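Glutathione S-transferase-like protein (PDB 4GLT) binds glutathione and probably acts as a glutathione transferase. Local coordinates at residues V130-G133 and M139-S142; K36-A41 and V48-V53; R206-M211 and A215-T220. All blocks are in the same frame, centred on the assembly; numbering follows the deposited sequence.

Contact 1: V130-G133 and M139-S142; sequences VMEG and MQDS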
# COMPACT_ATOMS: atom_id res chain seq x y z
N VAL A 130 10.21 4.55 13.97
CA VAL A 130 11.02 3.50 14.58
C VAL A 130 12.35 3.28 13.87
O VAL A 130 13.41 3.29 14.49
CB VAL A 130 10.28 2.15 14.63
CG1 VAL A 130 11.25 1.04 15.05
CG2 VAL A 130 9.09 2.23 15.57
N MET A 131 12.30 3.07 12.56
CA MET A 131 13.53 2.88 11.80
C MET A 131 14.41 4.12 11.85
O MET A 131 15.65 4.03 11.85
CB MET A 131 13.23 2.47 10.35
CG MET A 131 12.45 1.16 10.24
SD MET A 131 13.19 -0.22 11.14
CE MET A 131 11.74 -1.27 11.36
N GLU A 132 13.78 5.29 11.88
CA GLU A 132 14.54 6.54 11.92
C GLU A 132 15.45 6.54 13.13
O GLU A 132 16.59 7.00 13.07
CB GLU A 132 13.61 7.76 11.94
CG GLU A 132 14.34 9.10 12.08
CD GLU A 132 15.24 9.43 10.89
OE1 GLU A 132 15.27 8.66 9.91
OE2 GLU A 132 15.92 10.47 10.95
N GLY A 133 14.95 6.00 14.23
CA GLY A 133 15.69 5.95 15.47
C GLY A 133 16.82 4.94 15.43
O GLY A 133 17.71 4.95 16.28
N MET A 139 23.83 10.11 11.78
CA MET A 139 22.82 10.46 10.79
C MET A 139 21.38 10.13 11.20
O MET A 139 20.75 9.25 10.62
CB MET A 139 23.16 9.83 9.43
CG MET A 139 23.62 8.38 9.50
SD MET A 139 25.12 8.10 8.52
CE MET A 139 25.22 6.31 8.57
N GLN A 140 20.87 10.86 12.18
CA GLN A 140 19.52 10.63 12.69
C GLN A 140 18.78 11.95 12.92
O GLN A 140 19.30 12.85 13.58
CB GLN A 140 19.60 9.84 13.99
CG GLN A 140 18.27 9.42 14.57
CD GLN A 140 18.45 8.54 15.78
OE1 GLN A 140 17.56 8.43 16.63
NE2 GLN A 140 19.62 7.90 15.87
N ASP A 141 17.57 12.06 12.39
CA ASP A 141 16.89 13.35 12.29
C ASP A 141 15.59 13.46 13.09
O ASP A 141 14.55 12.94 12.69
CB ASP A 141 16.64 13.70 10.82
CG ASP A 141 15.81 14.96 10.65
OD1 ASP A 141 15.16 15.39 11.62
OD2 ASP A 141 15.82 15.51 9.53
N SER A 142 15.64 14.19 14.20
CA SER A 142 14.50 14.35 15.10
C SER A 142 13.23 14.90 14.43
O SER A 142 12.12 14.67 14.91
CB SER A 142 14.91 15.25 16.27
OG SER A 142 13.78 15.65 17.03
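Glu132, in the last turn of helix 106-133, reaches over to the incoming chain and accepts the backbone N-H of Asp141: Asp141 N lies 2.7 Å from Glu132 OE2, with an N-H...O angle of 150°. The donor comes to the anti side of the carboxylate and 22° out of its plane. Glu132 sends CG anti to its backbone N (chi1 176°) and then bends at chi2, which swings the carboxylate off the helix flank toward 139-142. OE2 is also near Asp141 CB, at 3.3 Å. Beside this bond, Gln140 extends its chain back along the helix end: its CG rests 3.3 Å from Glu132 O, and its amide OE1 sits 3.3 Å from Gly133 CA. Neither contact of Gln140 is a hydrogen bond. Farther out, Asp141 is the N-cap of helix 142-162. Its OD1 accepts the backbone N-H groups of Ala143 and Val144, while the Glu132 side chain touches Val144 and Ile145. The same Glu132 OE2 forms a salt bridge with Arg135 NH2 of the second subunit, and Met139 of that subunit packs on Asp141, so this corner of the fold lies at the dimer interface. The link joins the C-terminal end of one long helix of the all-helical GST C-terminal domain to the start of the next. The two carboxylates stay apart, Glu132 OE2 to Asp141 OD1 being 5.0 Å, and each has its own N-H donors. With a backbone N-H and a guanidinium both directed at OE2, Glu132 is likely to remain ionised. OE2 joins the loop between the helices to Arg135 of the second subunit.

Contact 2: K36-A41 and V48-V53; sequences KVRVVA and VDMVLV
Arg38 and Met50 meet where helix 32-44 packs against strand 49-52, the last two elements of the beta-alpha-beta unit that opens the thioredoxin-like N-terminal domain of GSTs. The closer part of the contact is made by the arginine's methylenes and the methionine's thioether. Arg38 turns CG anti to its carbonyl carbon (chi1 -61°), and this methylene lies 3.8 Å from Met50 SD. The Met50 chain, bent at chi2 and chi3, runs obliquely across the arginine stem and brings its methyl CE 4.0 Å from Arg38 CB. That methyl also lies at the edge of the guanidinium, near its plane. Leu25 and Tyr27 of the central strand 24-27 add to the packing round Arg38, and Leu25 also touches Met50. One helical turn on, the contact is sparser: Ala41 and Val48 point at each other but join through one methyl pair, and their CA atoms are 7.3 Å apart. Arg38, Met50 and Val48 all keep some surface open to solvent, whereas Ala41 is buried. No hydrogen bond crosses between helix and strand; Asp49, Val51 and Val53 bond through their backbones to strand 24-27. At this thinner end, Ala41 CB stands 4.0 Å from Val48 CG1.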
# COMPACT_ATOMS: atom_id res chain seq x y z
N LYS A 36 -1.74 -8.79 10.04
CA LYS A 36 -3.04 -8.55 9.42
C LYS A 36 -3.38 -9.74 8.52
O LYS A 36 -4.52 -10.23 8.53
CB LYS A 36 -3.01 -7.22 8.63
CG LYS A 36 -4.32 -6.86 7.93
CD LYS A 36 -4.18 -5.61 7.04
CE LYS A 36 -2.91 -5.69 6.19
NZ LYS A 36 -2.92 -4.76 5.03
N VAL A 37 -2.39 -10.21 7.76
CA VAL A 37 -2.57 -11.39 6.90
C VAL A 37 -2.84 -12.65 7.72
O VAL A 37 -3.75 -13.41 7.42
CB VAL A 37 -1.35 -11.61 5.98
CG1 VAL A 37 -1.57 -12.81 5.09
CG2 VAL A 37 -1.09 -10.38 5.13
N ARG A 38 -2.03 -12.90 8.75
CA ARG A 38 -2.24 -14.10 9.56
C ARG A 38 -3.64 -14.08 10.17
O ARG A 38 -4.33 -15.10 10.17
CB ARG A 38 -1.18 -14.22 10.65
CG ARG A 38 0.23 -14.33 10.12
CD ARG A 38 1.23 -13.81 11.14
NE ARG A 38 1.54 -14.78 12.18
CZ ARG A 38 2.03 -14.47 13.37
NH1 ARG A 38 2.24 -13.20 13.69
NH2 ARG A 38 2.29 -15.42 14.26
N VAL A 39 -4.06 -12.92 10.66
CA VAL A 39 -5.36 -12.82 11.32
C VAL A 39 -6.51 -13.10 10.36
O VAL A 39 -7.54 -13.67 10.76
CB VAL A 39 -5.57 -11.46 12.02
CG1 VAL A 39 -7.04 -11.23 12.34
CG2 VAL A 39 -4.75 -11.38 13.30
N VAL A 40 -6.36 -12.69 9.12
CA VAL A 40 -7.42 -12.87 8.14
C VAL A 40 -7.49 -14.35 7.83
O VAL A 40 -8.58 -14.91 7.72
CB VAL A 40 -7.15 -12.05 6.86
CG1 VAL A 40 -7.90 -12.63 5.67
CG2 VAL A 40 -7.53 -10.59 7.08
N ALA A 41 -6.32 -14.98 7.73
CA ALA A 41 -6.23 -16.41 7.45
C ALA A 41 -7.03 -17.22 8.46
O ALA A 41 -7.74 -18.17 8.10
CB ALA A 41 -4.77 -16.87 7.45
N VAL A 48 -3.03 -22.63 6.40
CA VAL A 48 -1.91 -22.04 5.68
C VAL A 48 -0.58 -22.35 6.36
O VAL A 48 -0.42 -22.16 7.57
CB VAL A 48 -2.08 -20.51 5.53
CG1 VAL A 48 -2.17 -19.85 6.89
CG2 VAL A 48 -0.95 -19.91 4.70
N ASP A 49 0.39 -22.84 5.60
CA ASP A 49 1.72 -23.13 6.12
C ASP A 49 2.41 -21.81 6.46
O ASP A 49 2.88 -21.11 5.58
CB ASP A 49 2.53 -23.91 5.09
CG ASP A 49 3.87 -24.38 5.63
OD1 ASP A 49 4.59 -25.06 4.88
OD2 ASP A 49 4.20 -24.07 6.80
N MET A 50 2.44 -21.46 7.74
CA MET A 50 2.99 -20.18 8.15
C MET A 50 4.50 -20.30 8.35
O MET A 50 4.94 -21.04 9.21
CB MET A 50 2.33 -19.72 9.44
CG MET A 50 2.02 -18.25 9.46
SD MET A 50 0.37 -17.94 8.80
CE MET A 50 -0.63 -18.13 10.28
N VAL A 51 5.28 -19.56 7.57
CA VAL A 51 6.74 -19.72 7.62
C VAL A 51 7.45 -18.50 8.20
O VAL A 51 7.61 -17.47 7.53
CB VAL A 51 7.32 -19.99 6.22
CG1 VAL A 51 8.80 -20.34 6.32
CG2 VAL A 51 6.55 -21.12 5.54
N LEU A 52 7.86 -18.61 9.46
CA LEU A 52 8.62 -17.55 10.10
C LEU A 52 9.90 -17.36 9.31
O LEU A 52 10.55 -18.33 8.94
CB LEU A 52 8.95 -17.93 11.54
CG LEU A 52 9.63 -16.85 12.38
CD1 LEU A 52 8.69 -15.67 12.61
CD2 LEU A 52 10.10 -17.46 13.70
N VAL A 53 10.25 -16.12 9.05
CA VAL A 53 11.38 -15.85 8.17
C VAL A 53 12.27 -14.73 8.71
O VAL A 53 11.84 -13.95 9.57
CB VAL A 53 10.87 -15.50 6.76
CG1 VAL A 53 10.62 -14.01 6.63
CG2 VAL A 53 11.86 -15.97 5.71

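Contact 3: R206-M211 and A215-T220; sequences RHYAAM and ASFKDT
Helix 202-212 is followed, after a short turn, by the single-turn helix 215-218, and the two backbones come nearest at Met211 and Phe217, whose CA atoms are 6.3 Å apart. Phe217 points at the longer helix, and its ring meets Met211 over one face and Tyr208 at its edge. Met211 CB sits over that face, 4.1 Å from the ring centroid and 28° off the normal, a CH-pi contact. The Met211 chain, bent at both chi2 and chi3, folds back so that its methyl CE comes 4.0 Å from Phe217 CG. Met211 O lies 3.1 Å from Phe217 CD2, without a hydrogen bond. Tyr208 CE1 lies in the Phe217 plane, 3.6 Å from Phe217 CZ. The two ring planes stand at 86°, with centroids 5.7 Å apart, in an oblique pairing. CG of Tyr208 is anti to the backbone N (chi1 -167°), which carries its ring along the helix flank to this edge. Trp197 meets the Tyr208 ring edge-to-face, and Arg35 of helix 32-44 makes a cation-pi contact with Phe217 as well as a hydrogen bond to its carbonyl oxygen. An alanine in place of Phe217 is likely to open a gap beside Met211 and Tyr208 and to leave the Arg35 guanidinium without its aromatic partner. The side-chain contacts between these segments are apolar: one face and one edge of the Phe217 ring pack the C-terminal turn against the helical domain, while Arg35 links it to helix 32-44.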
# COMPACT_ATOMS: atom_id res chain seq x y z
N ARG A 206 -11.49 0.41 23.67
CA ARG A 206 -12.66 -0.47 23.66
C ARG A 206 -12.66 -1.43 22.47
O ARG A 206 -12.99 -2.61 22.60
CB ARG A 206 -13.94 0.34 23.63
CG ARG A 206 -15.13 -0.45 23.12
CD ARG A 206 -16.46 0.20 23.51
NE ARG A 206 -16.53 1.58 23.05
CZ ARG A 206 -16.80 1.95 21.80
NH1 ARG A 206 -17.03 1.03 20.88
NH2 ARG A 206 -16.84 3.23 21.48
N HIS A 207 -12.30 -0.91 21.30
CA HIS A 207 -12.21 -1.72 20.10
C HIS A 207 -11.11 -2.75 20.30
O HIS A 207 -11.30 -3.93 20.04
CB HIS A 207 -11.90 -0.84 18.89
CG HIS A 207 -11.95 -1.56 17.58
ND1 HIS A 207 -10.86 -2.23 17.06
CD2 HIS A 207 -12.95 -1.69 16.67
CE1 HIS A 207 -11.19 -2.75 15.89
NE2 HIS A 207 -12.45 -2.44 15.63
N TYR A 208 -9.96 -2.28 20.78
CA TYR A 208 -8.81 -3.14 21.02
C TYR A 208 -9.17 -4.22 22.02
O TYR A 208 -8.67 -5.35 21.95
CB TYR A 208 -7.64 -2.31 21.55
CG TYR A 208 -6.32 -3.05 21.54
CD1 TYR A 208 -5.75 -3.49 20.35
CD2 TYR A 208 -5.64 -3.31 22.72
CE1 TYR A 208 -4.54 -4.16 20.33
CE2 TYR A 208 -4.43 -3.99 22.72
CZ TYR A 208 -3.89 -4.41 21.52
OH TYR A 208 -2.68 -5.08 21.51
N ALA A 209 -10.04 -3.87 22.96
CA ALA A 209 -10.54 -4.83 23.93
C ALA A 209 -11.25 -5.97 23.22
O ALA A 209 -10.84 -7.13 23.33
CB ALA A 209 -11.47 -4.15 24.92
N ALA A 210 -12.31 -5.64 22.48
CA ALA A 210 -13.01 -6.63 21.66
C ALA A 210 -12.04 -7.51 20.85
O ALA A 210 -12.17 -8.73 20.84
CB ALA A 210 -13.99 -5.94 20.73
N MET A 211 -11.09 -6.88 20.17
CA MET A 211 -10.11 -7.60 19.35
C MET A 211 -9.23 -8.57 20.14
O MET A 211 -8.98 -9.70 19.71
CB MET A 211 -9.21 -6.60 18.61
CG MET A 211 -9.95 -5.70 17.63
SD MET A 211 -10.67 -6.60 16.25
CE MET A 211 -9.25 -7.54 15.71
N ALA A 215 -9.00 -15.33 19.35
CA ALA A 215 -7.81 -16.14 19.23
C ALA A 215 -7.01 -15.68 18.02
O ALA A 215 -5.81 -15.43 18.11
CB ALA A 215 -8.18 -17.61 19.11
N SER A 216 -7.69 -15.55 16.88
CA SER A 216 -7.03 -15.07 15.67
C SER A 216 -6.12 -13.92 16.05
O SER A 216 -4.91 -13.97 15.83
CB SER A 216 -8.06 -14.58 14.65
OG SER A 216 -8.95 -13.65 15.24
N PHE A 217 -6.71 -12.89 16.64
CA PHE A 217 -5.95 -11.71 17.01
C PHE A 217 -4.92 -11.99 18.10
O PHE A 217 -3.73 -11.81 17.88
CB PHE A 217 -6.87 -10.56 17.43
CG PHE A 217 -6.15 -9.27 17.63
CD1 PHE A 217 -5.45 -8.69 16.58
CD2 PHE A 217 -6.14 -8.65 18.86
CE1 PHE A 217 -4.77 -7.51 16.75
CE2 PHE A 217 -5.45 -7.47 19.05
CZ PHE A 217 -4.76 -6.89 17.99
N LYS A 218 -5.39 -12.45 19.26
CA LYS A 218 -4.51 -12.68 20.40
C LYS A 218 -3.42 -13.71 20.10
O LYS A 218 -2.32 -13.62 20.64
CB LYS A 218 -5.31 -13.11 21.63
CG LYS A 218 -4.49 -13.05 22.91
CD LYS A 218 -5.24 -13.60 24.11
CE LYS A 218 -4.32 -13.70 25.32
NZ LYS A 218 -4.98 -14.33 26.49
N ASP A 219 -3.74 -14.68 19.25
CA ASP A 219 -2.80 -15.74 18.93
C ASP A 219 -1.65 -15.28 18.05
O ASP A 219 -0.74 -16.06 17.75
CB ASP A 219 -3.52 -16.88 18.21
CG ASP A 219 -4.13 -17.88 19.17
OD1 ASP A 219 -4.02 -17.68 20.40
OD2 ASP A 219 -4.72 -18.87 18.69
N THR A 220 -1.68 -14.02 17.63
CA THR A 220 -0.68 -13.54 16.68
C THR A 220 0.08 -12.30 17.17
O THR A 220 0.75 -11.63 16.39
CB THR A 220 -1.32 -13.23 15.31
OG1 THR A 220 -2.37 -12.27 15.49
CG2 THR A 220 -1.88 -14.50 14.68

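Overall arrangement
Along the chain the contacts come in the order 2, 1, 3. Contact 2 belongs to the N-terminal thioredoxin-like domain, pairing helix 32-44 with an outermost strand of its four-stranded sheet; contacts 1 and 3 fall in the helical C-terminal domain. Contact 1 is remote, its centre about 30 Å from that of contact 2 and 31 Å from that of contact 3, and it alone of the three touches the second subunit. Contacts 2 and 3, with centres about 16 Å apart, touch across the domain boundary, where Val39 packs on Thr220, Ser216 and Phe217. The late C-terminal segment thus returns to the N-terminal domain, joining the two domains that both contribute to the glutathione pocket.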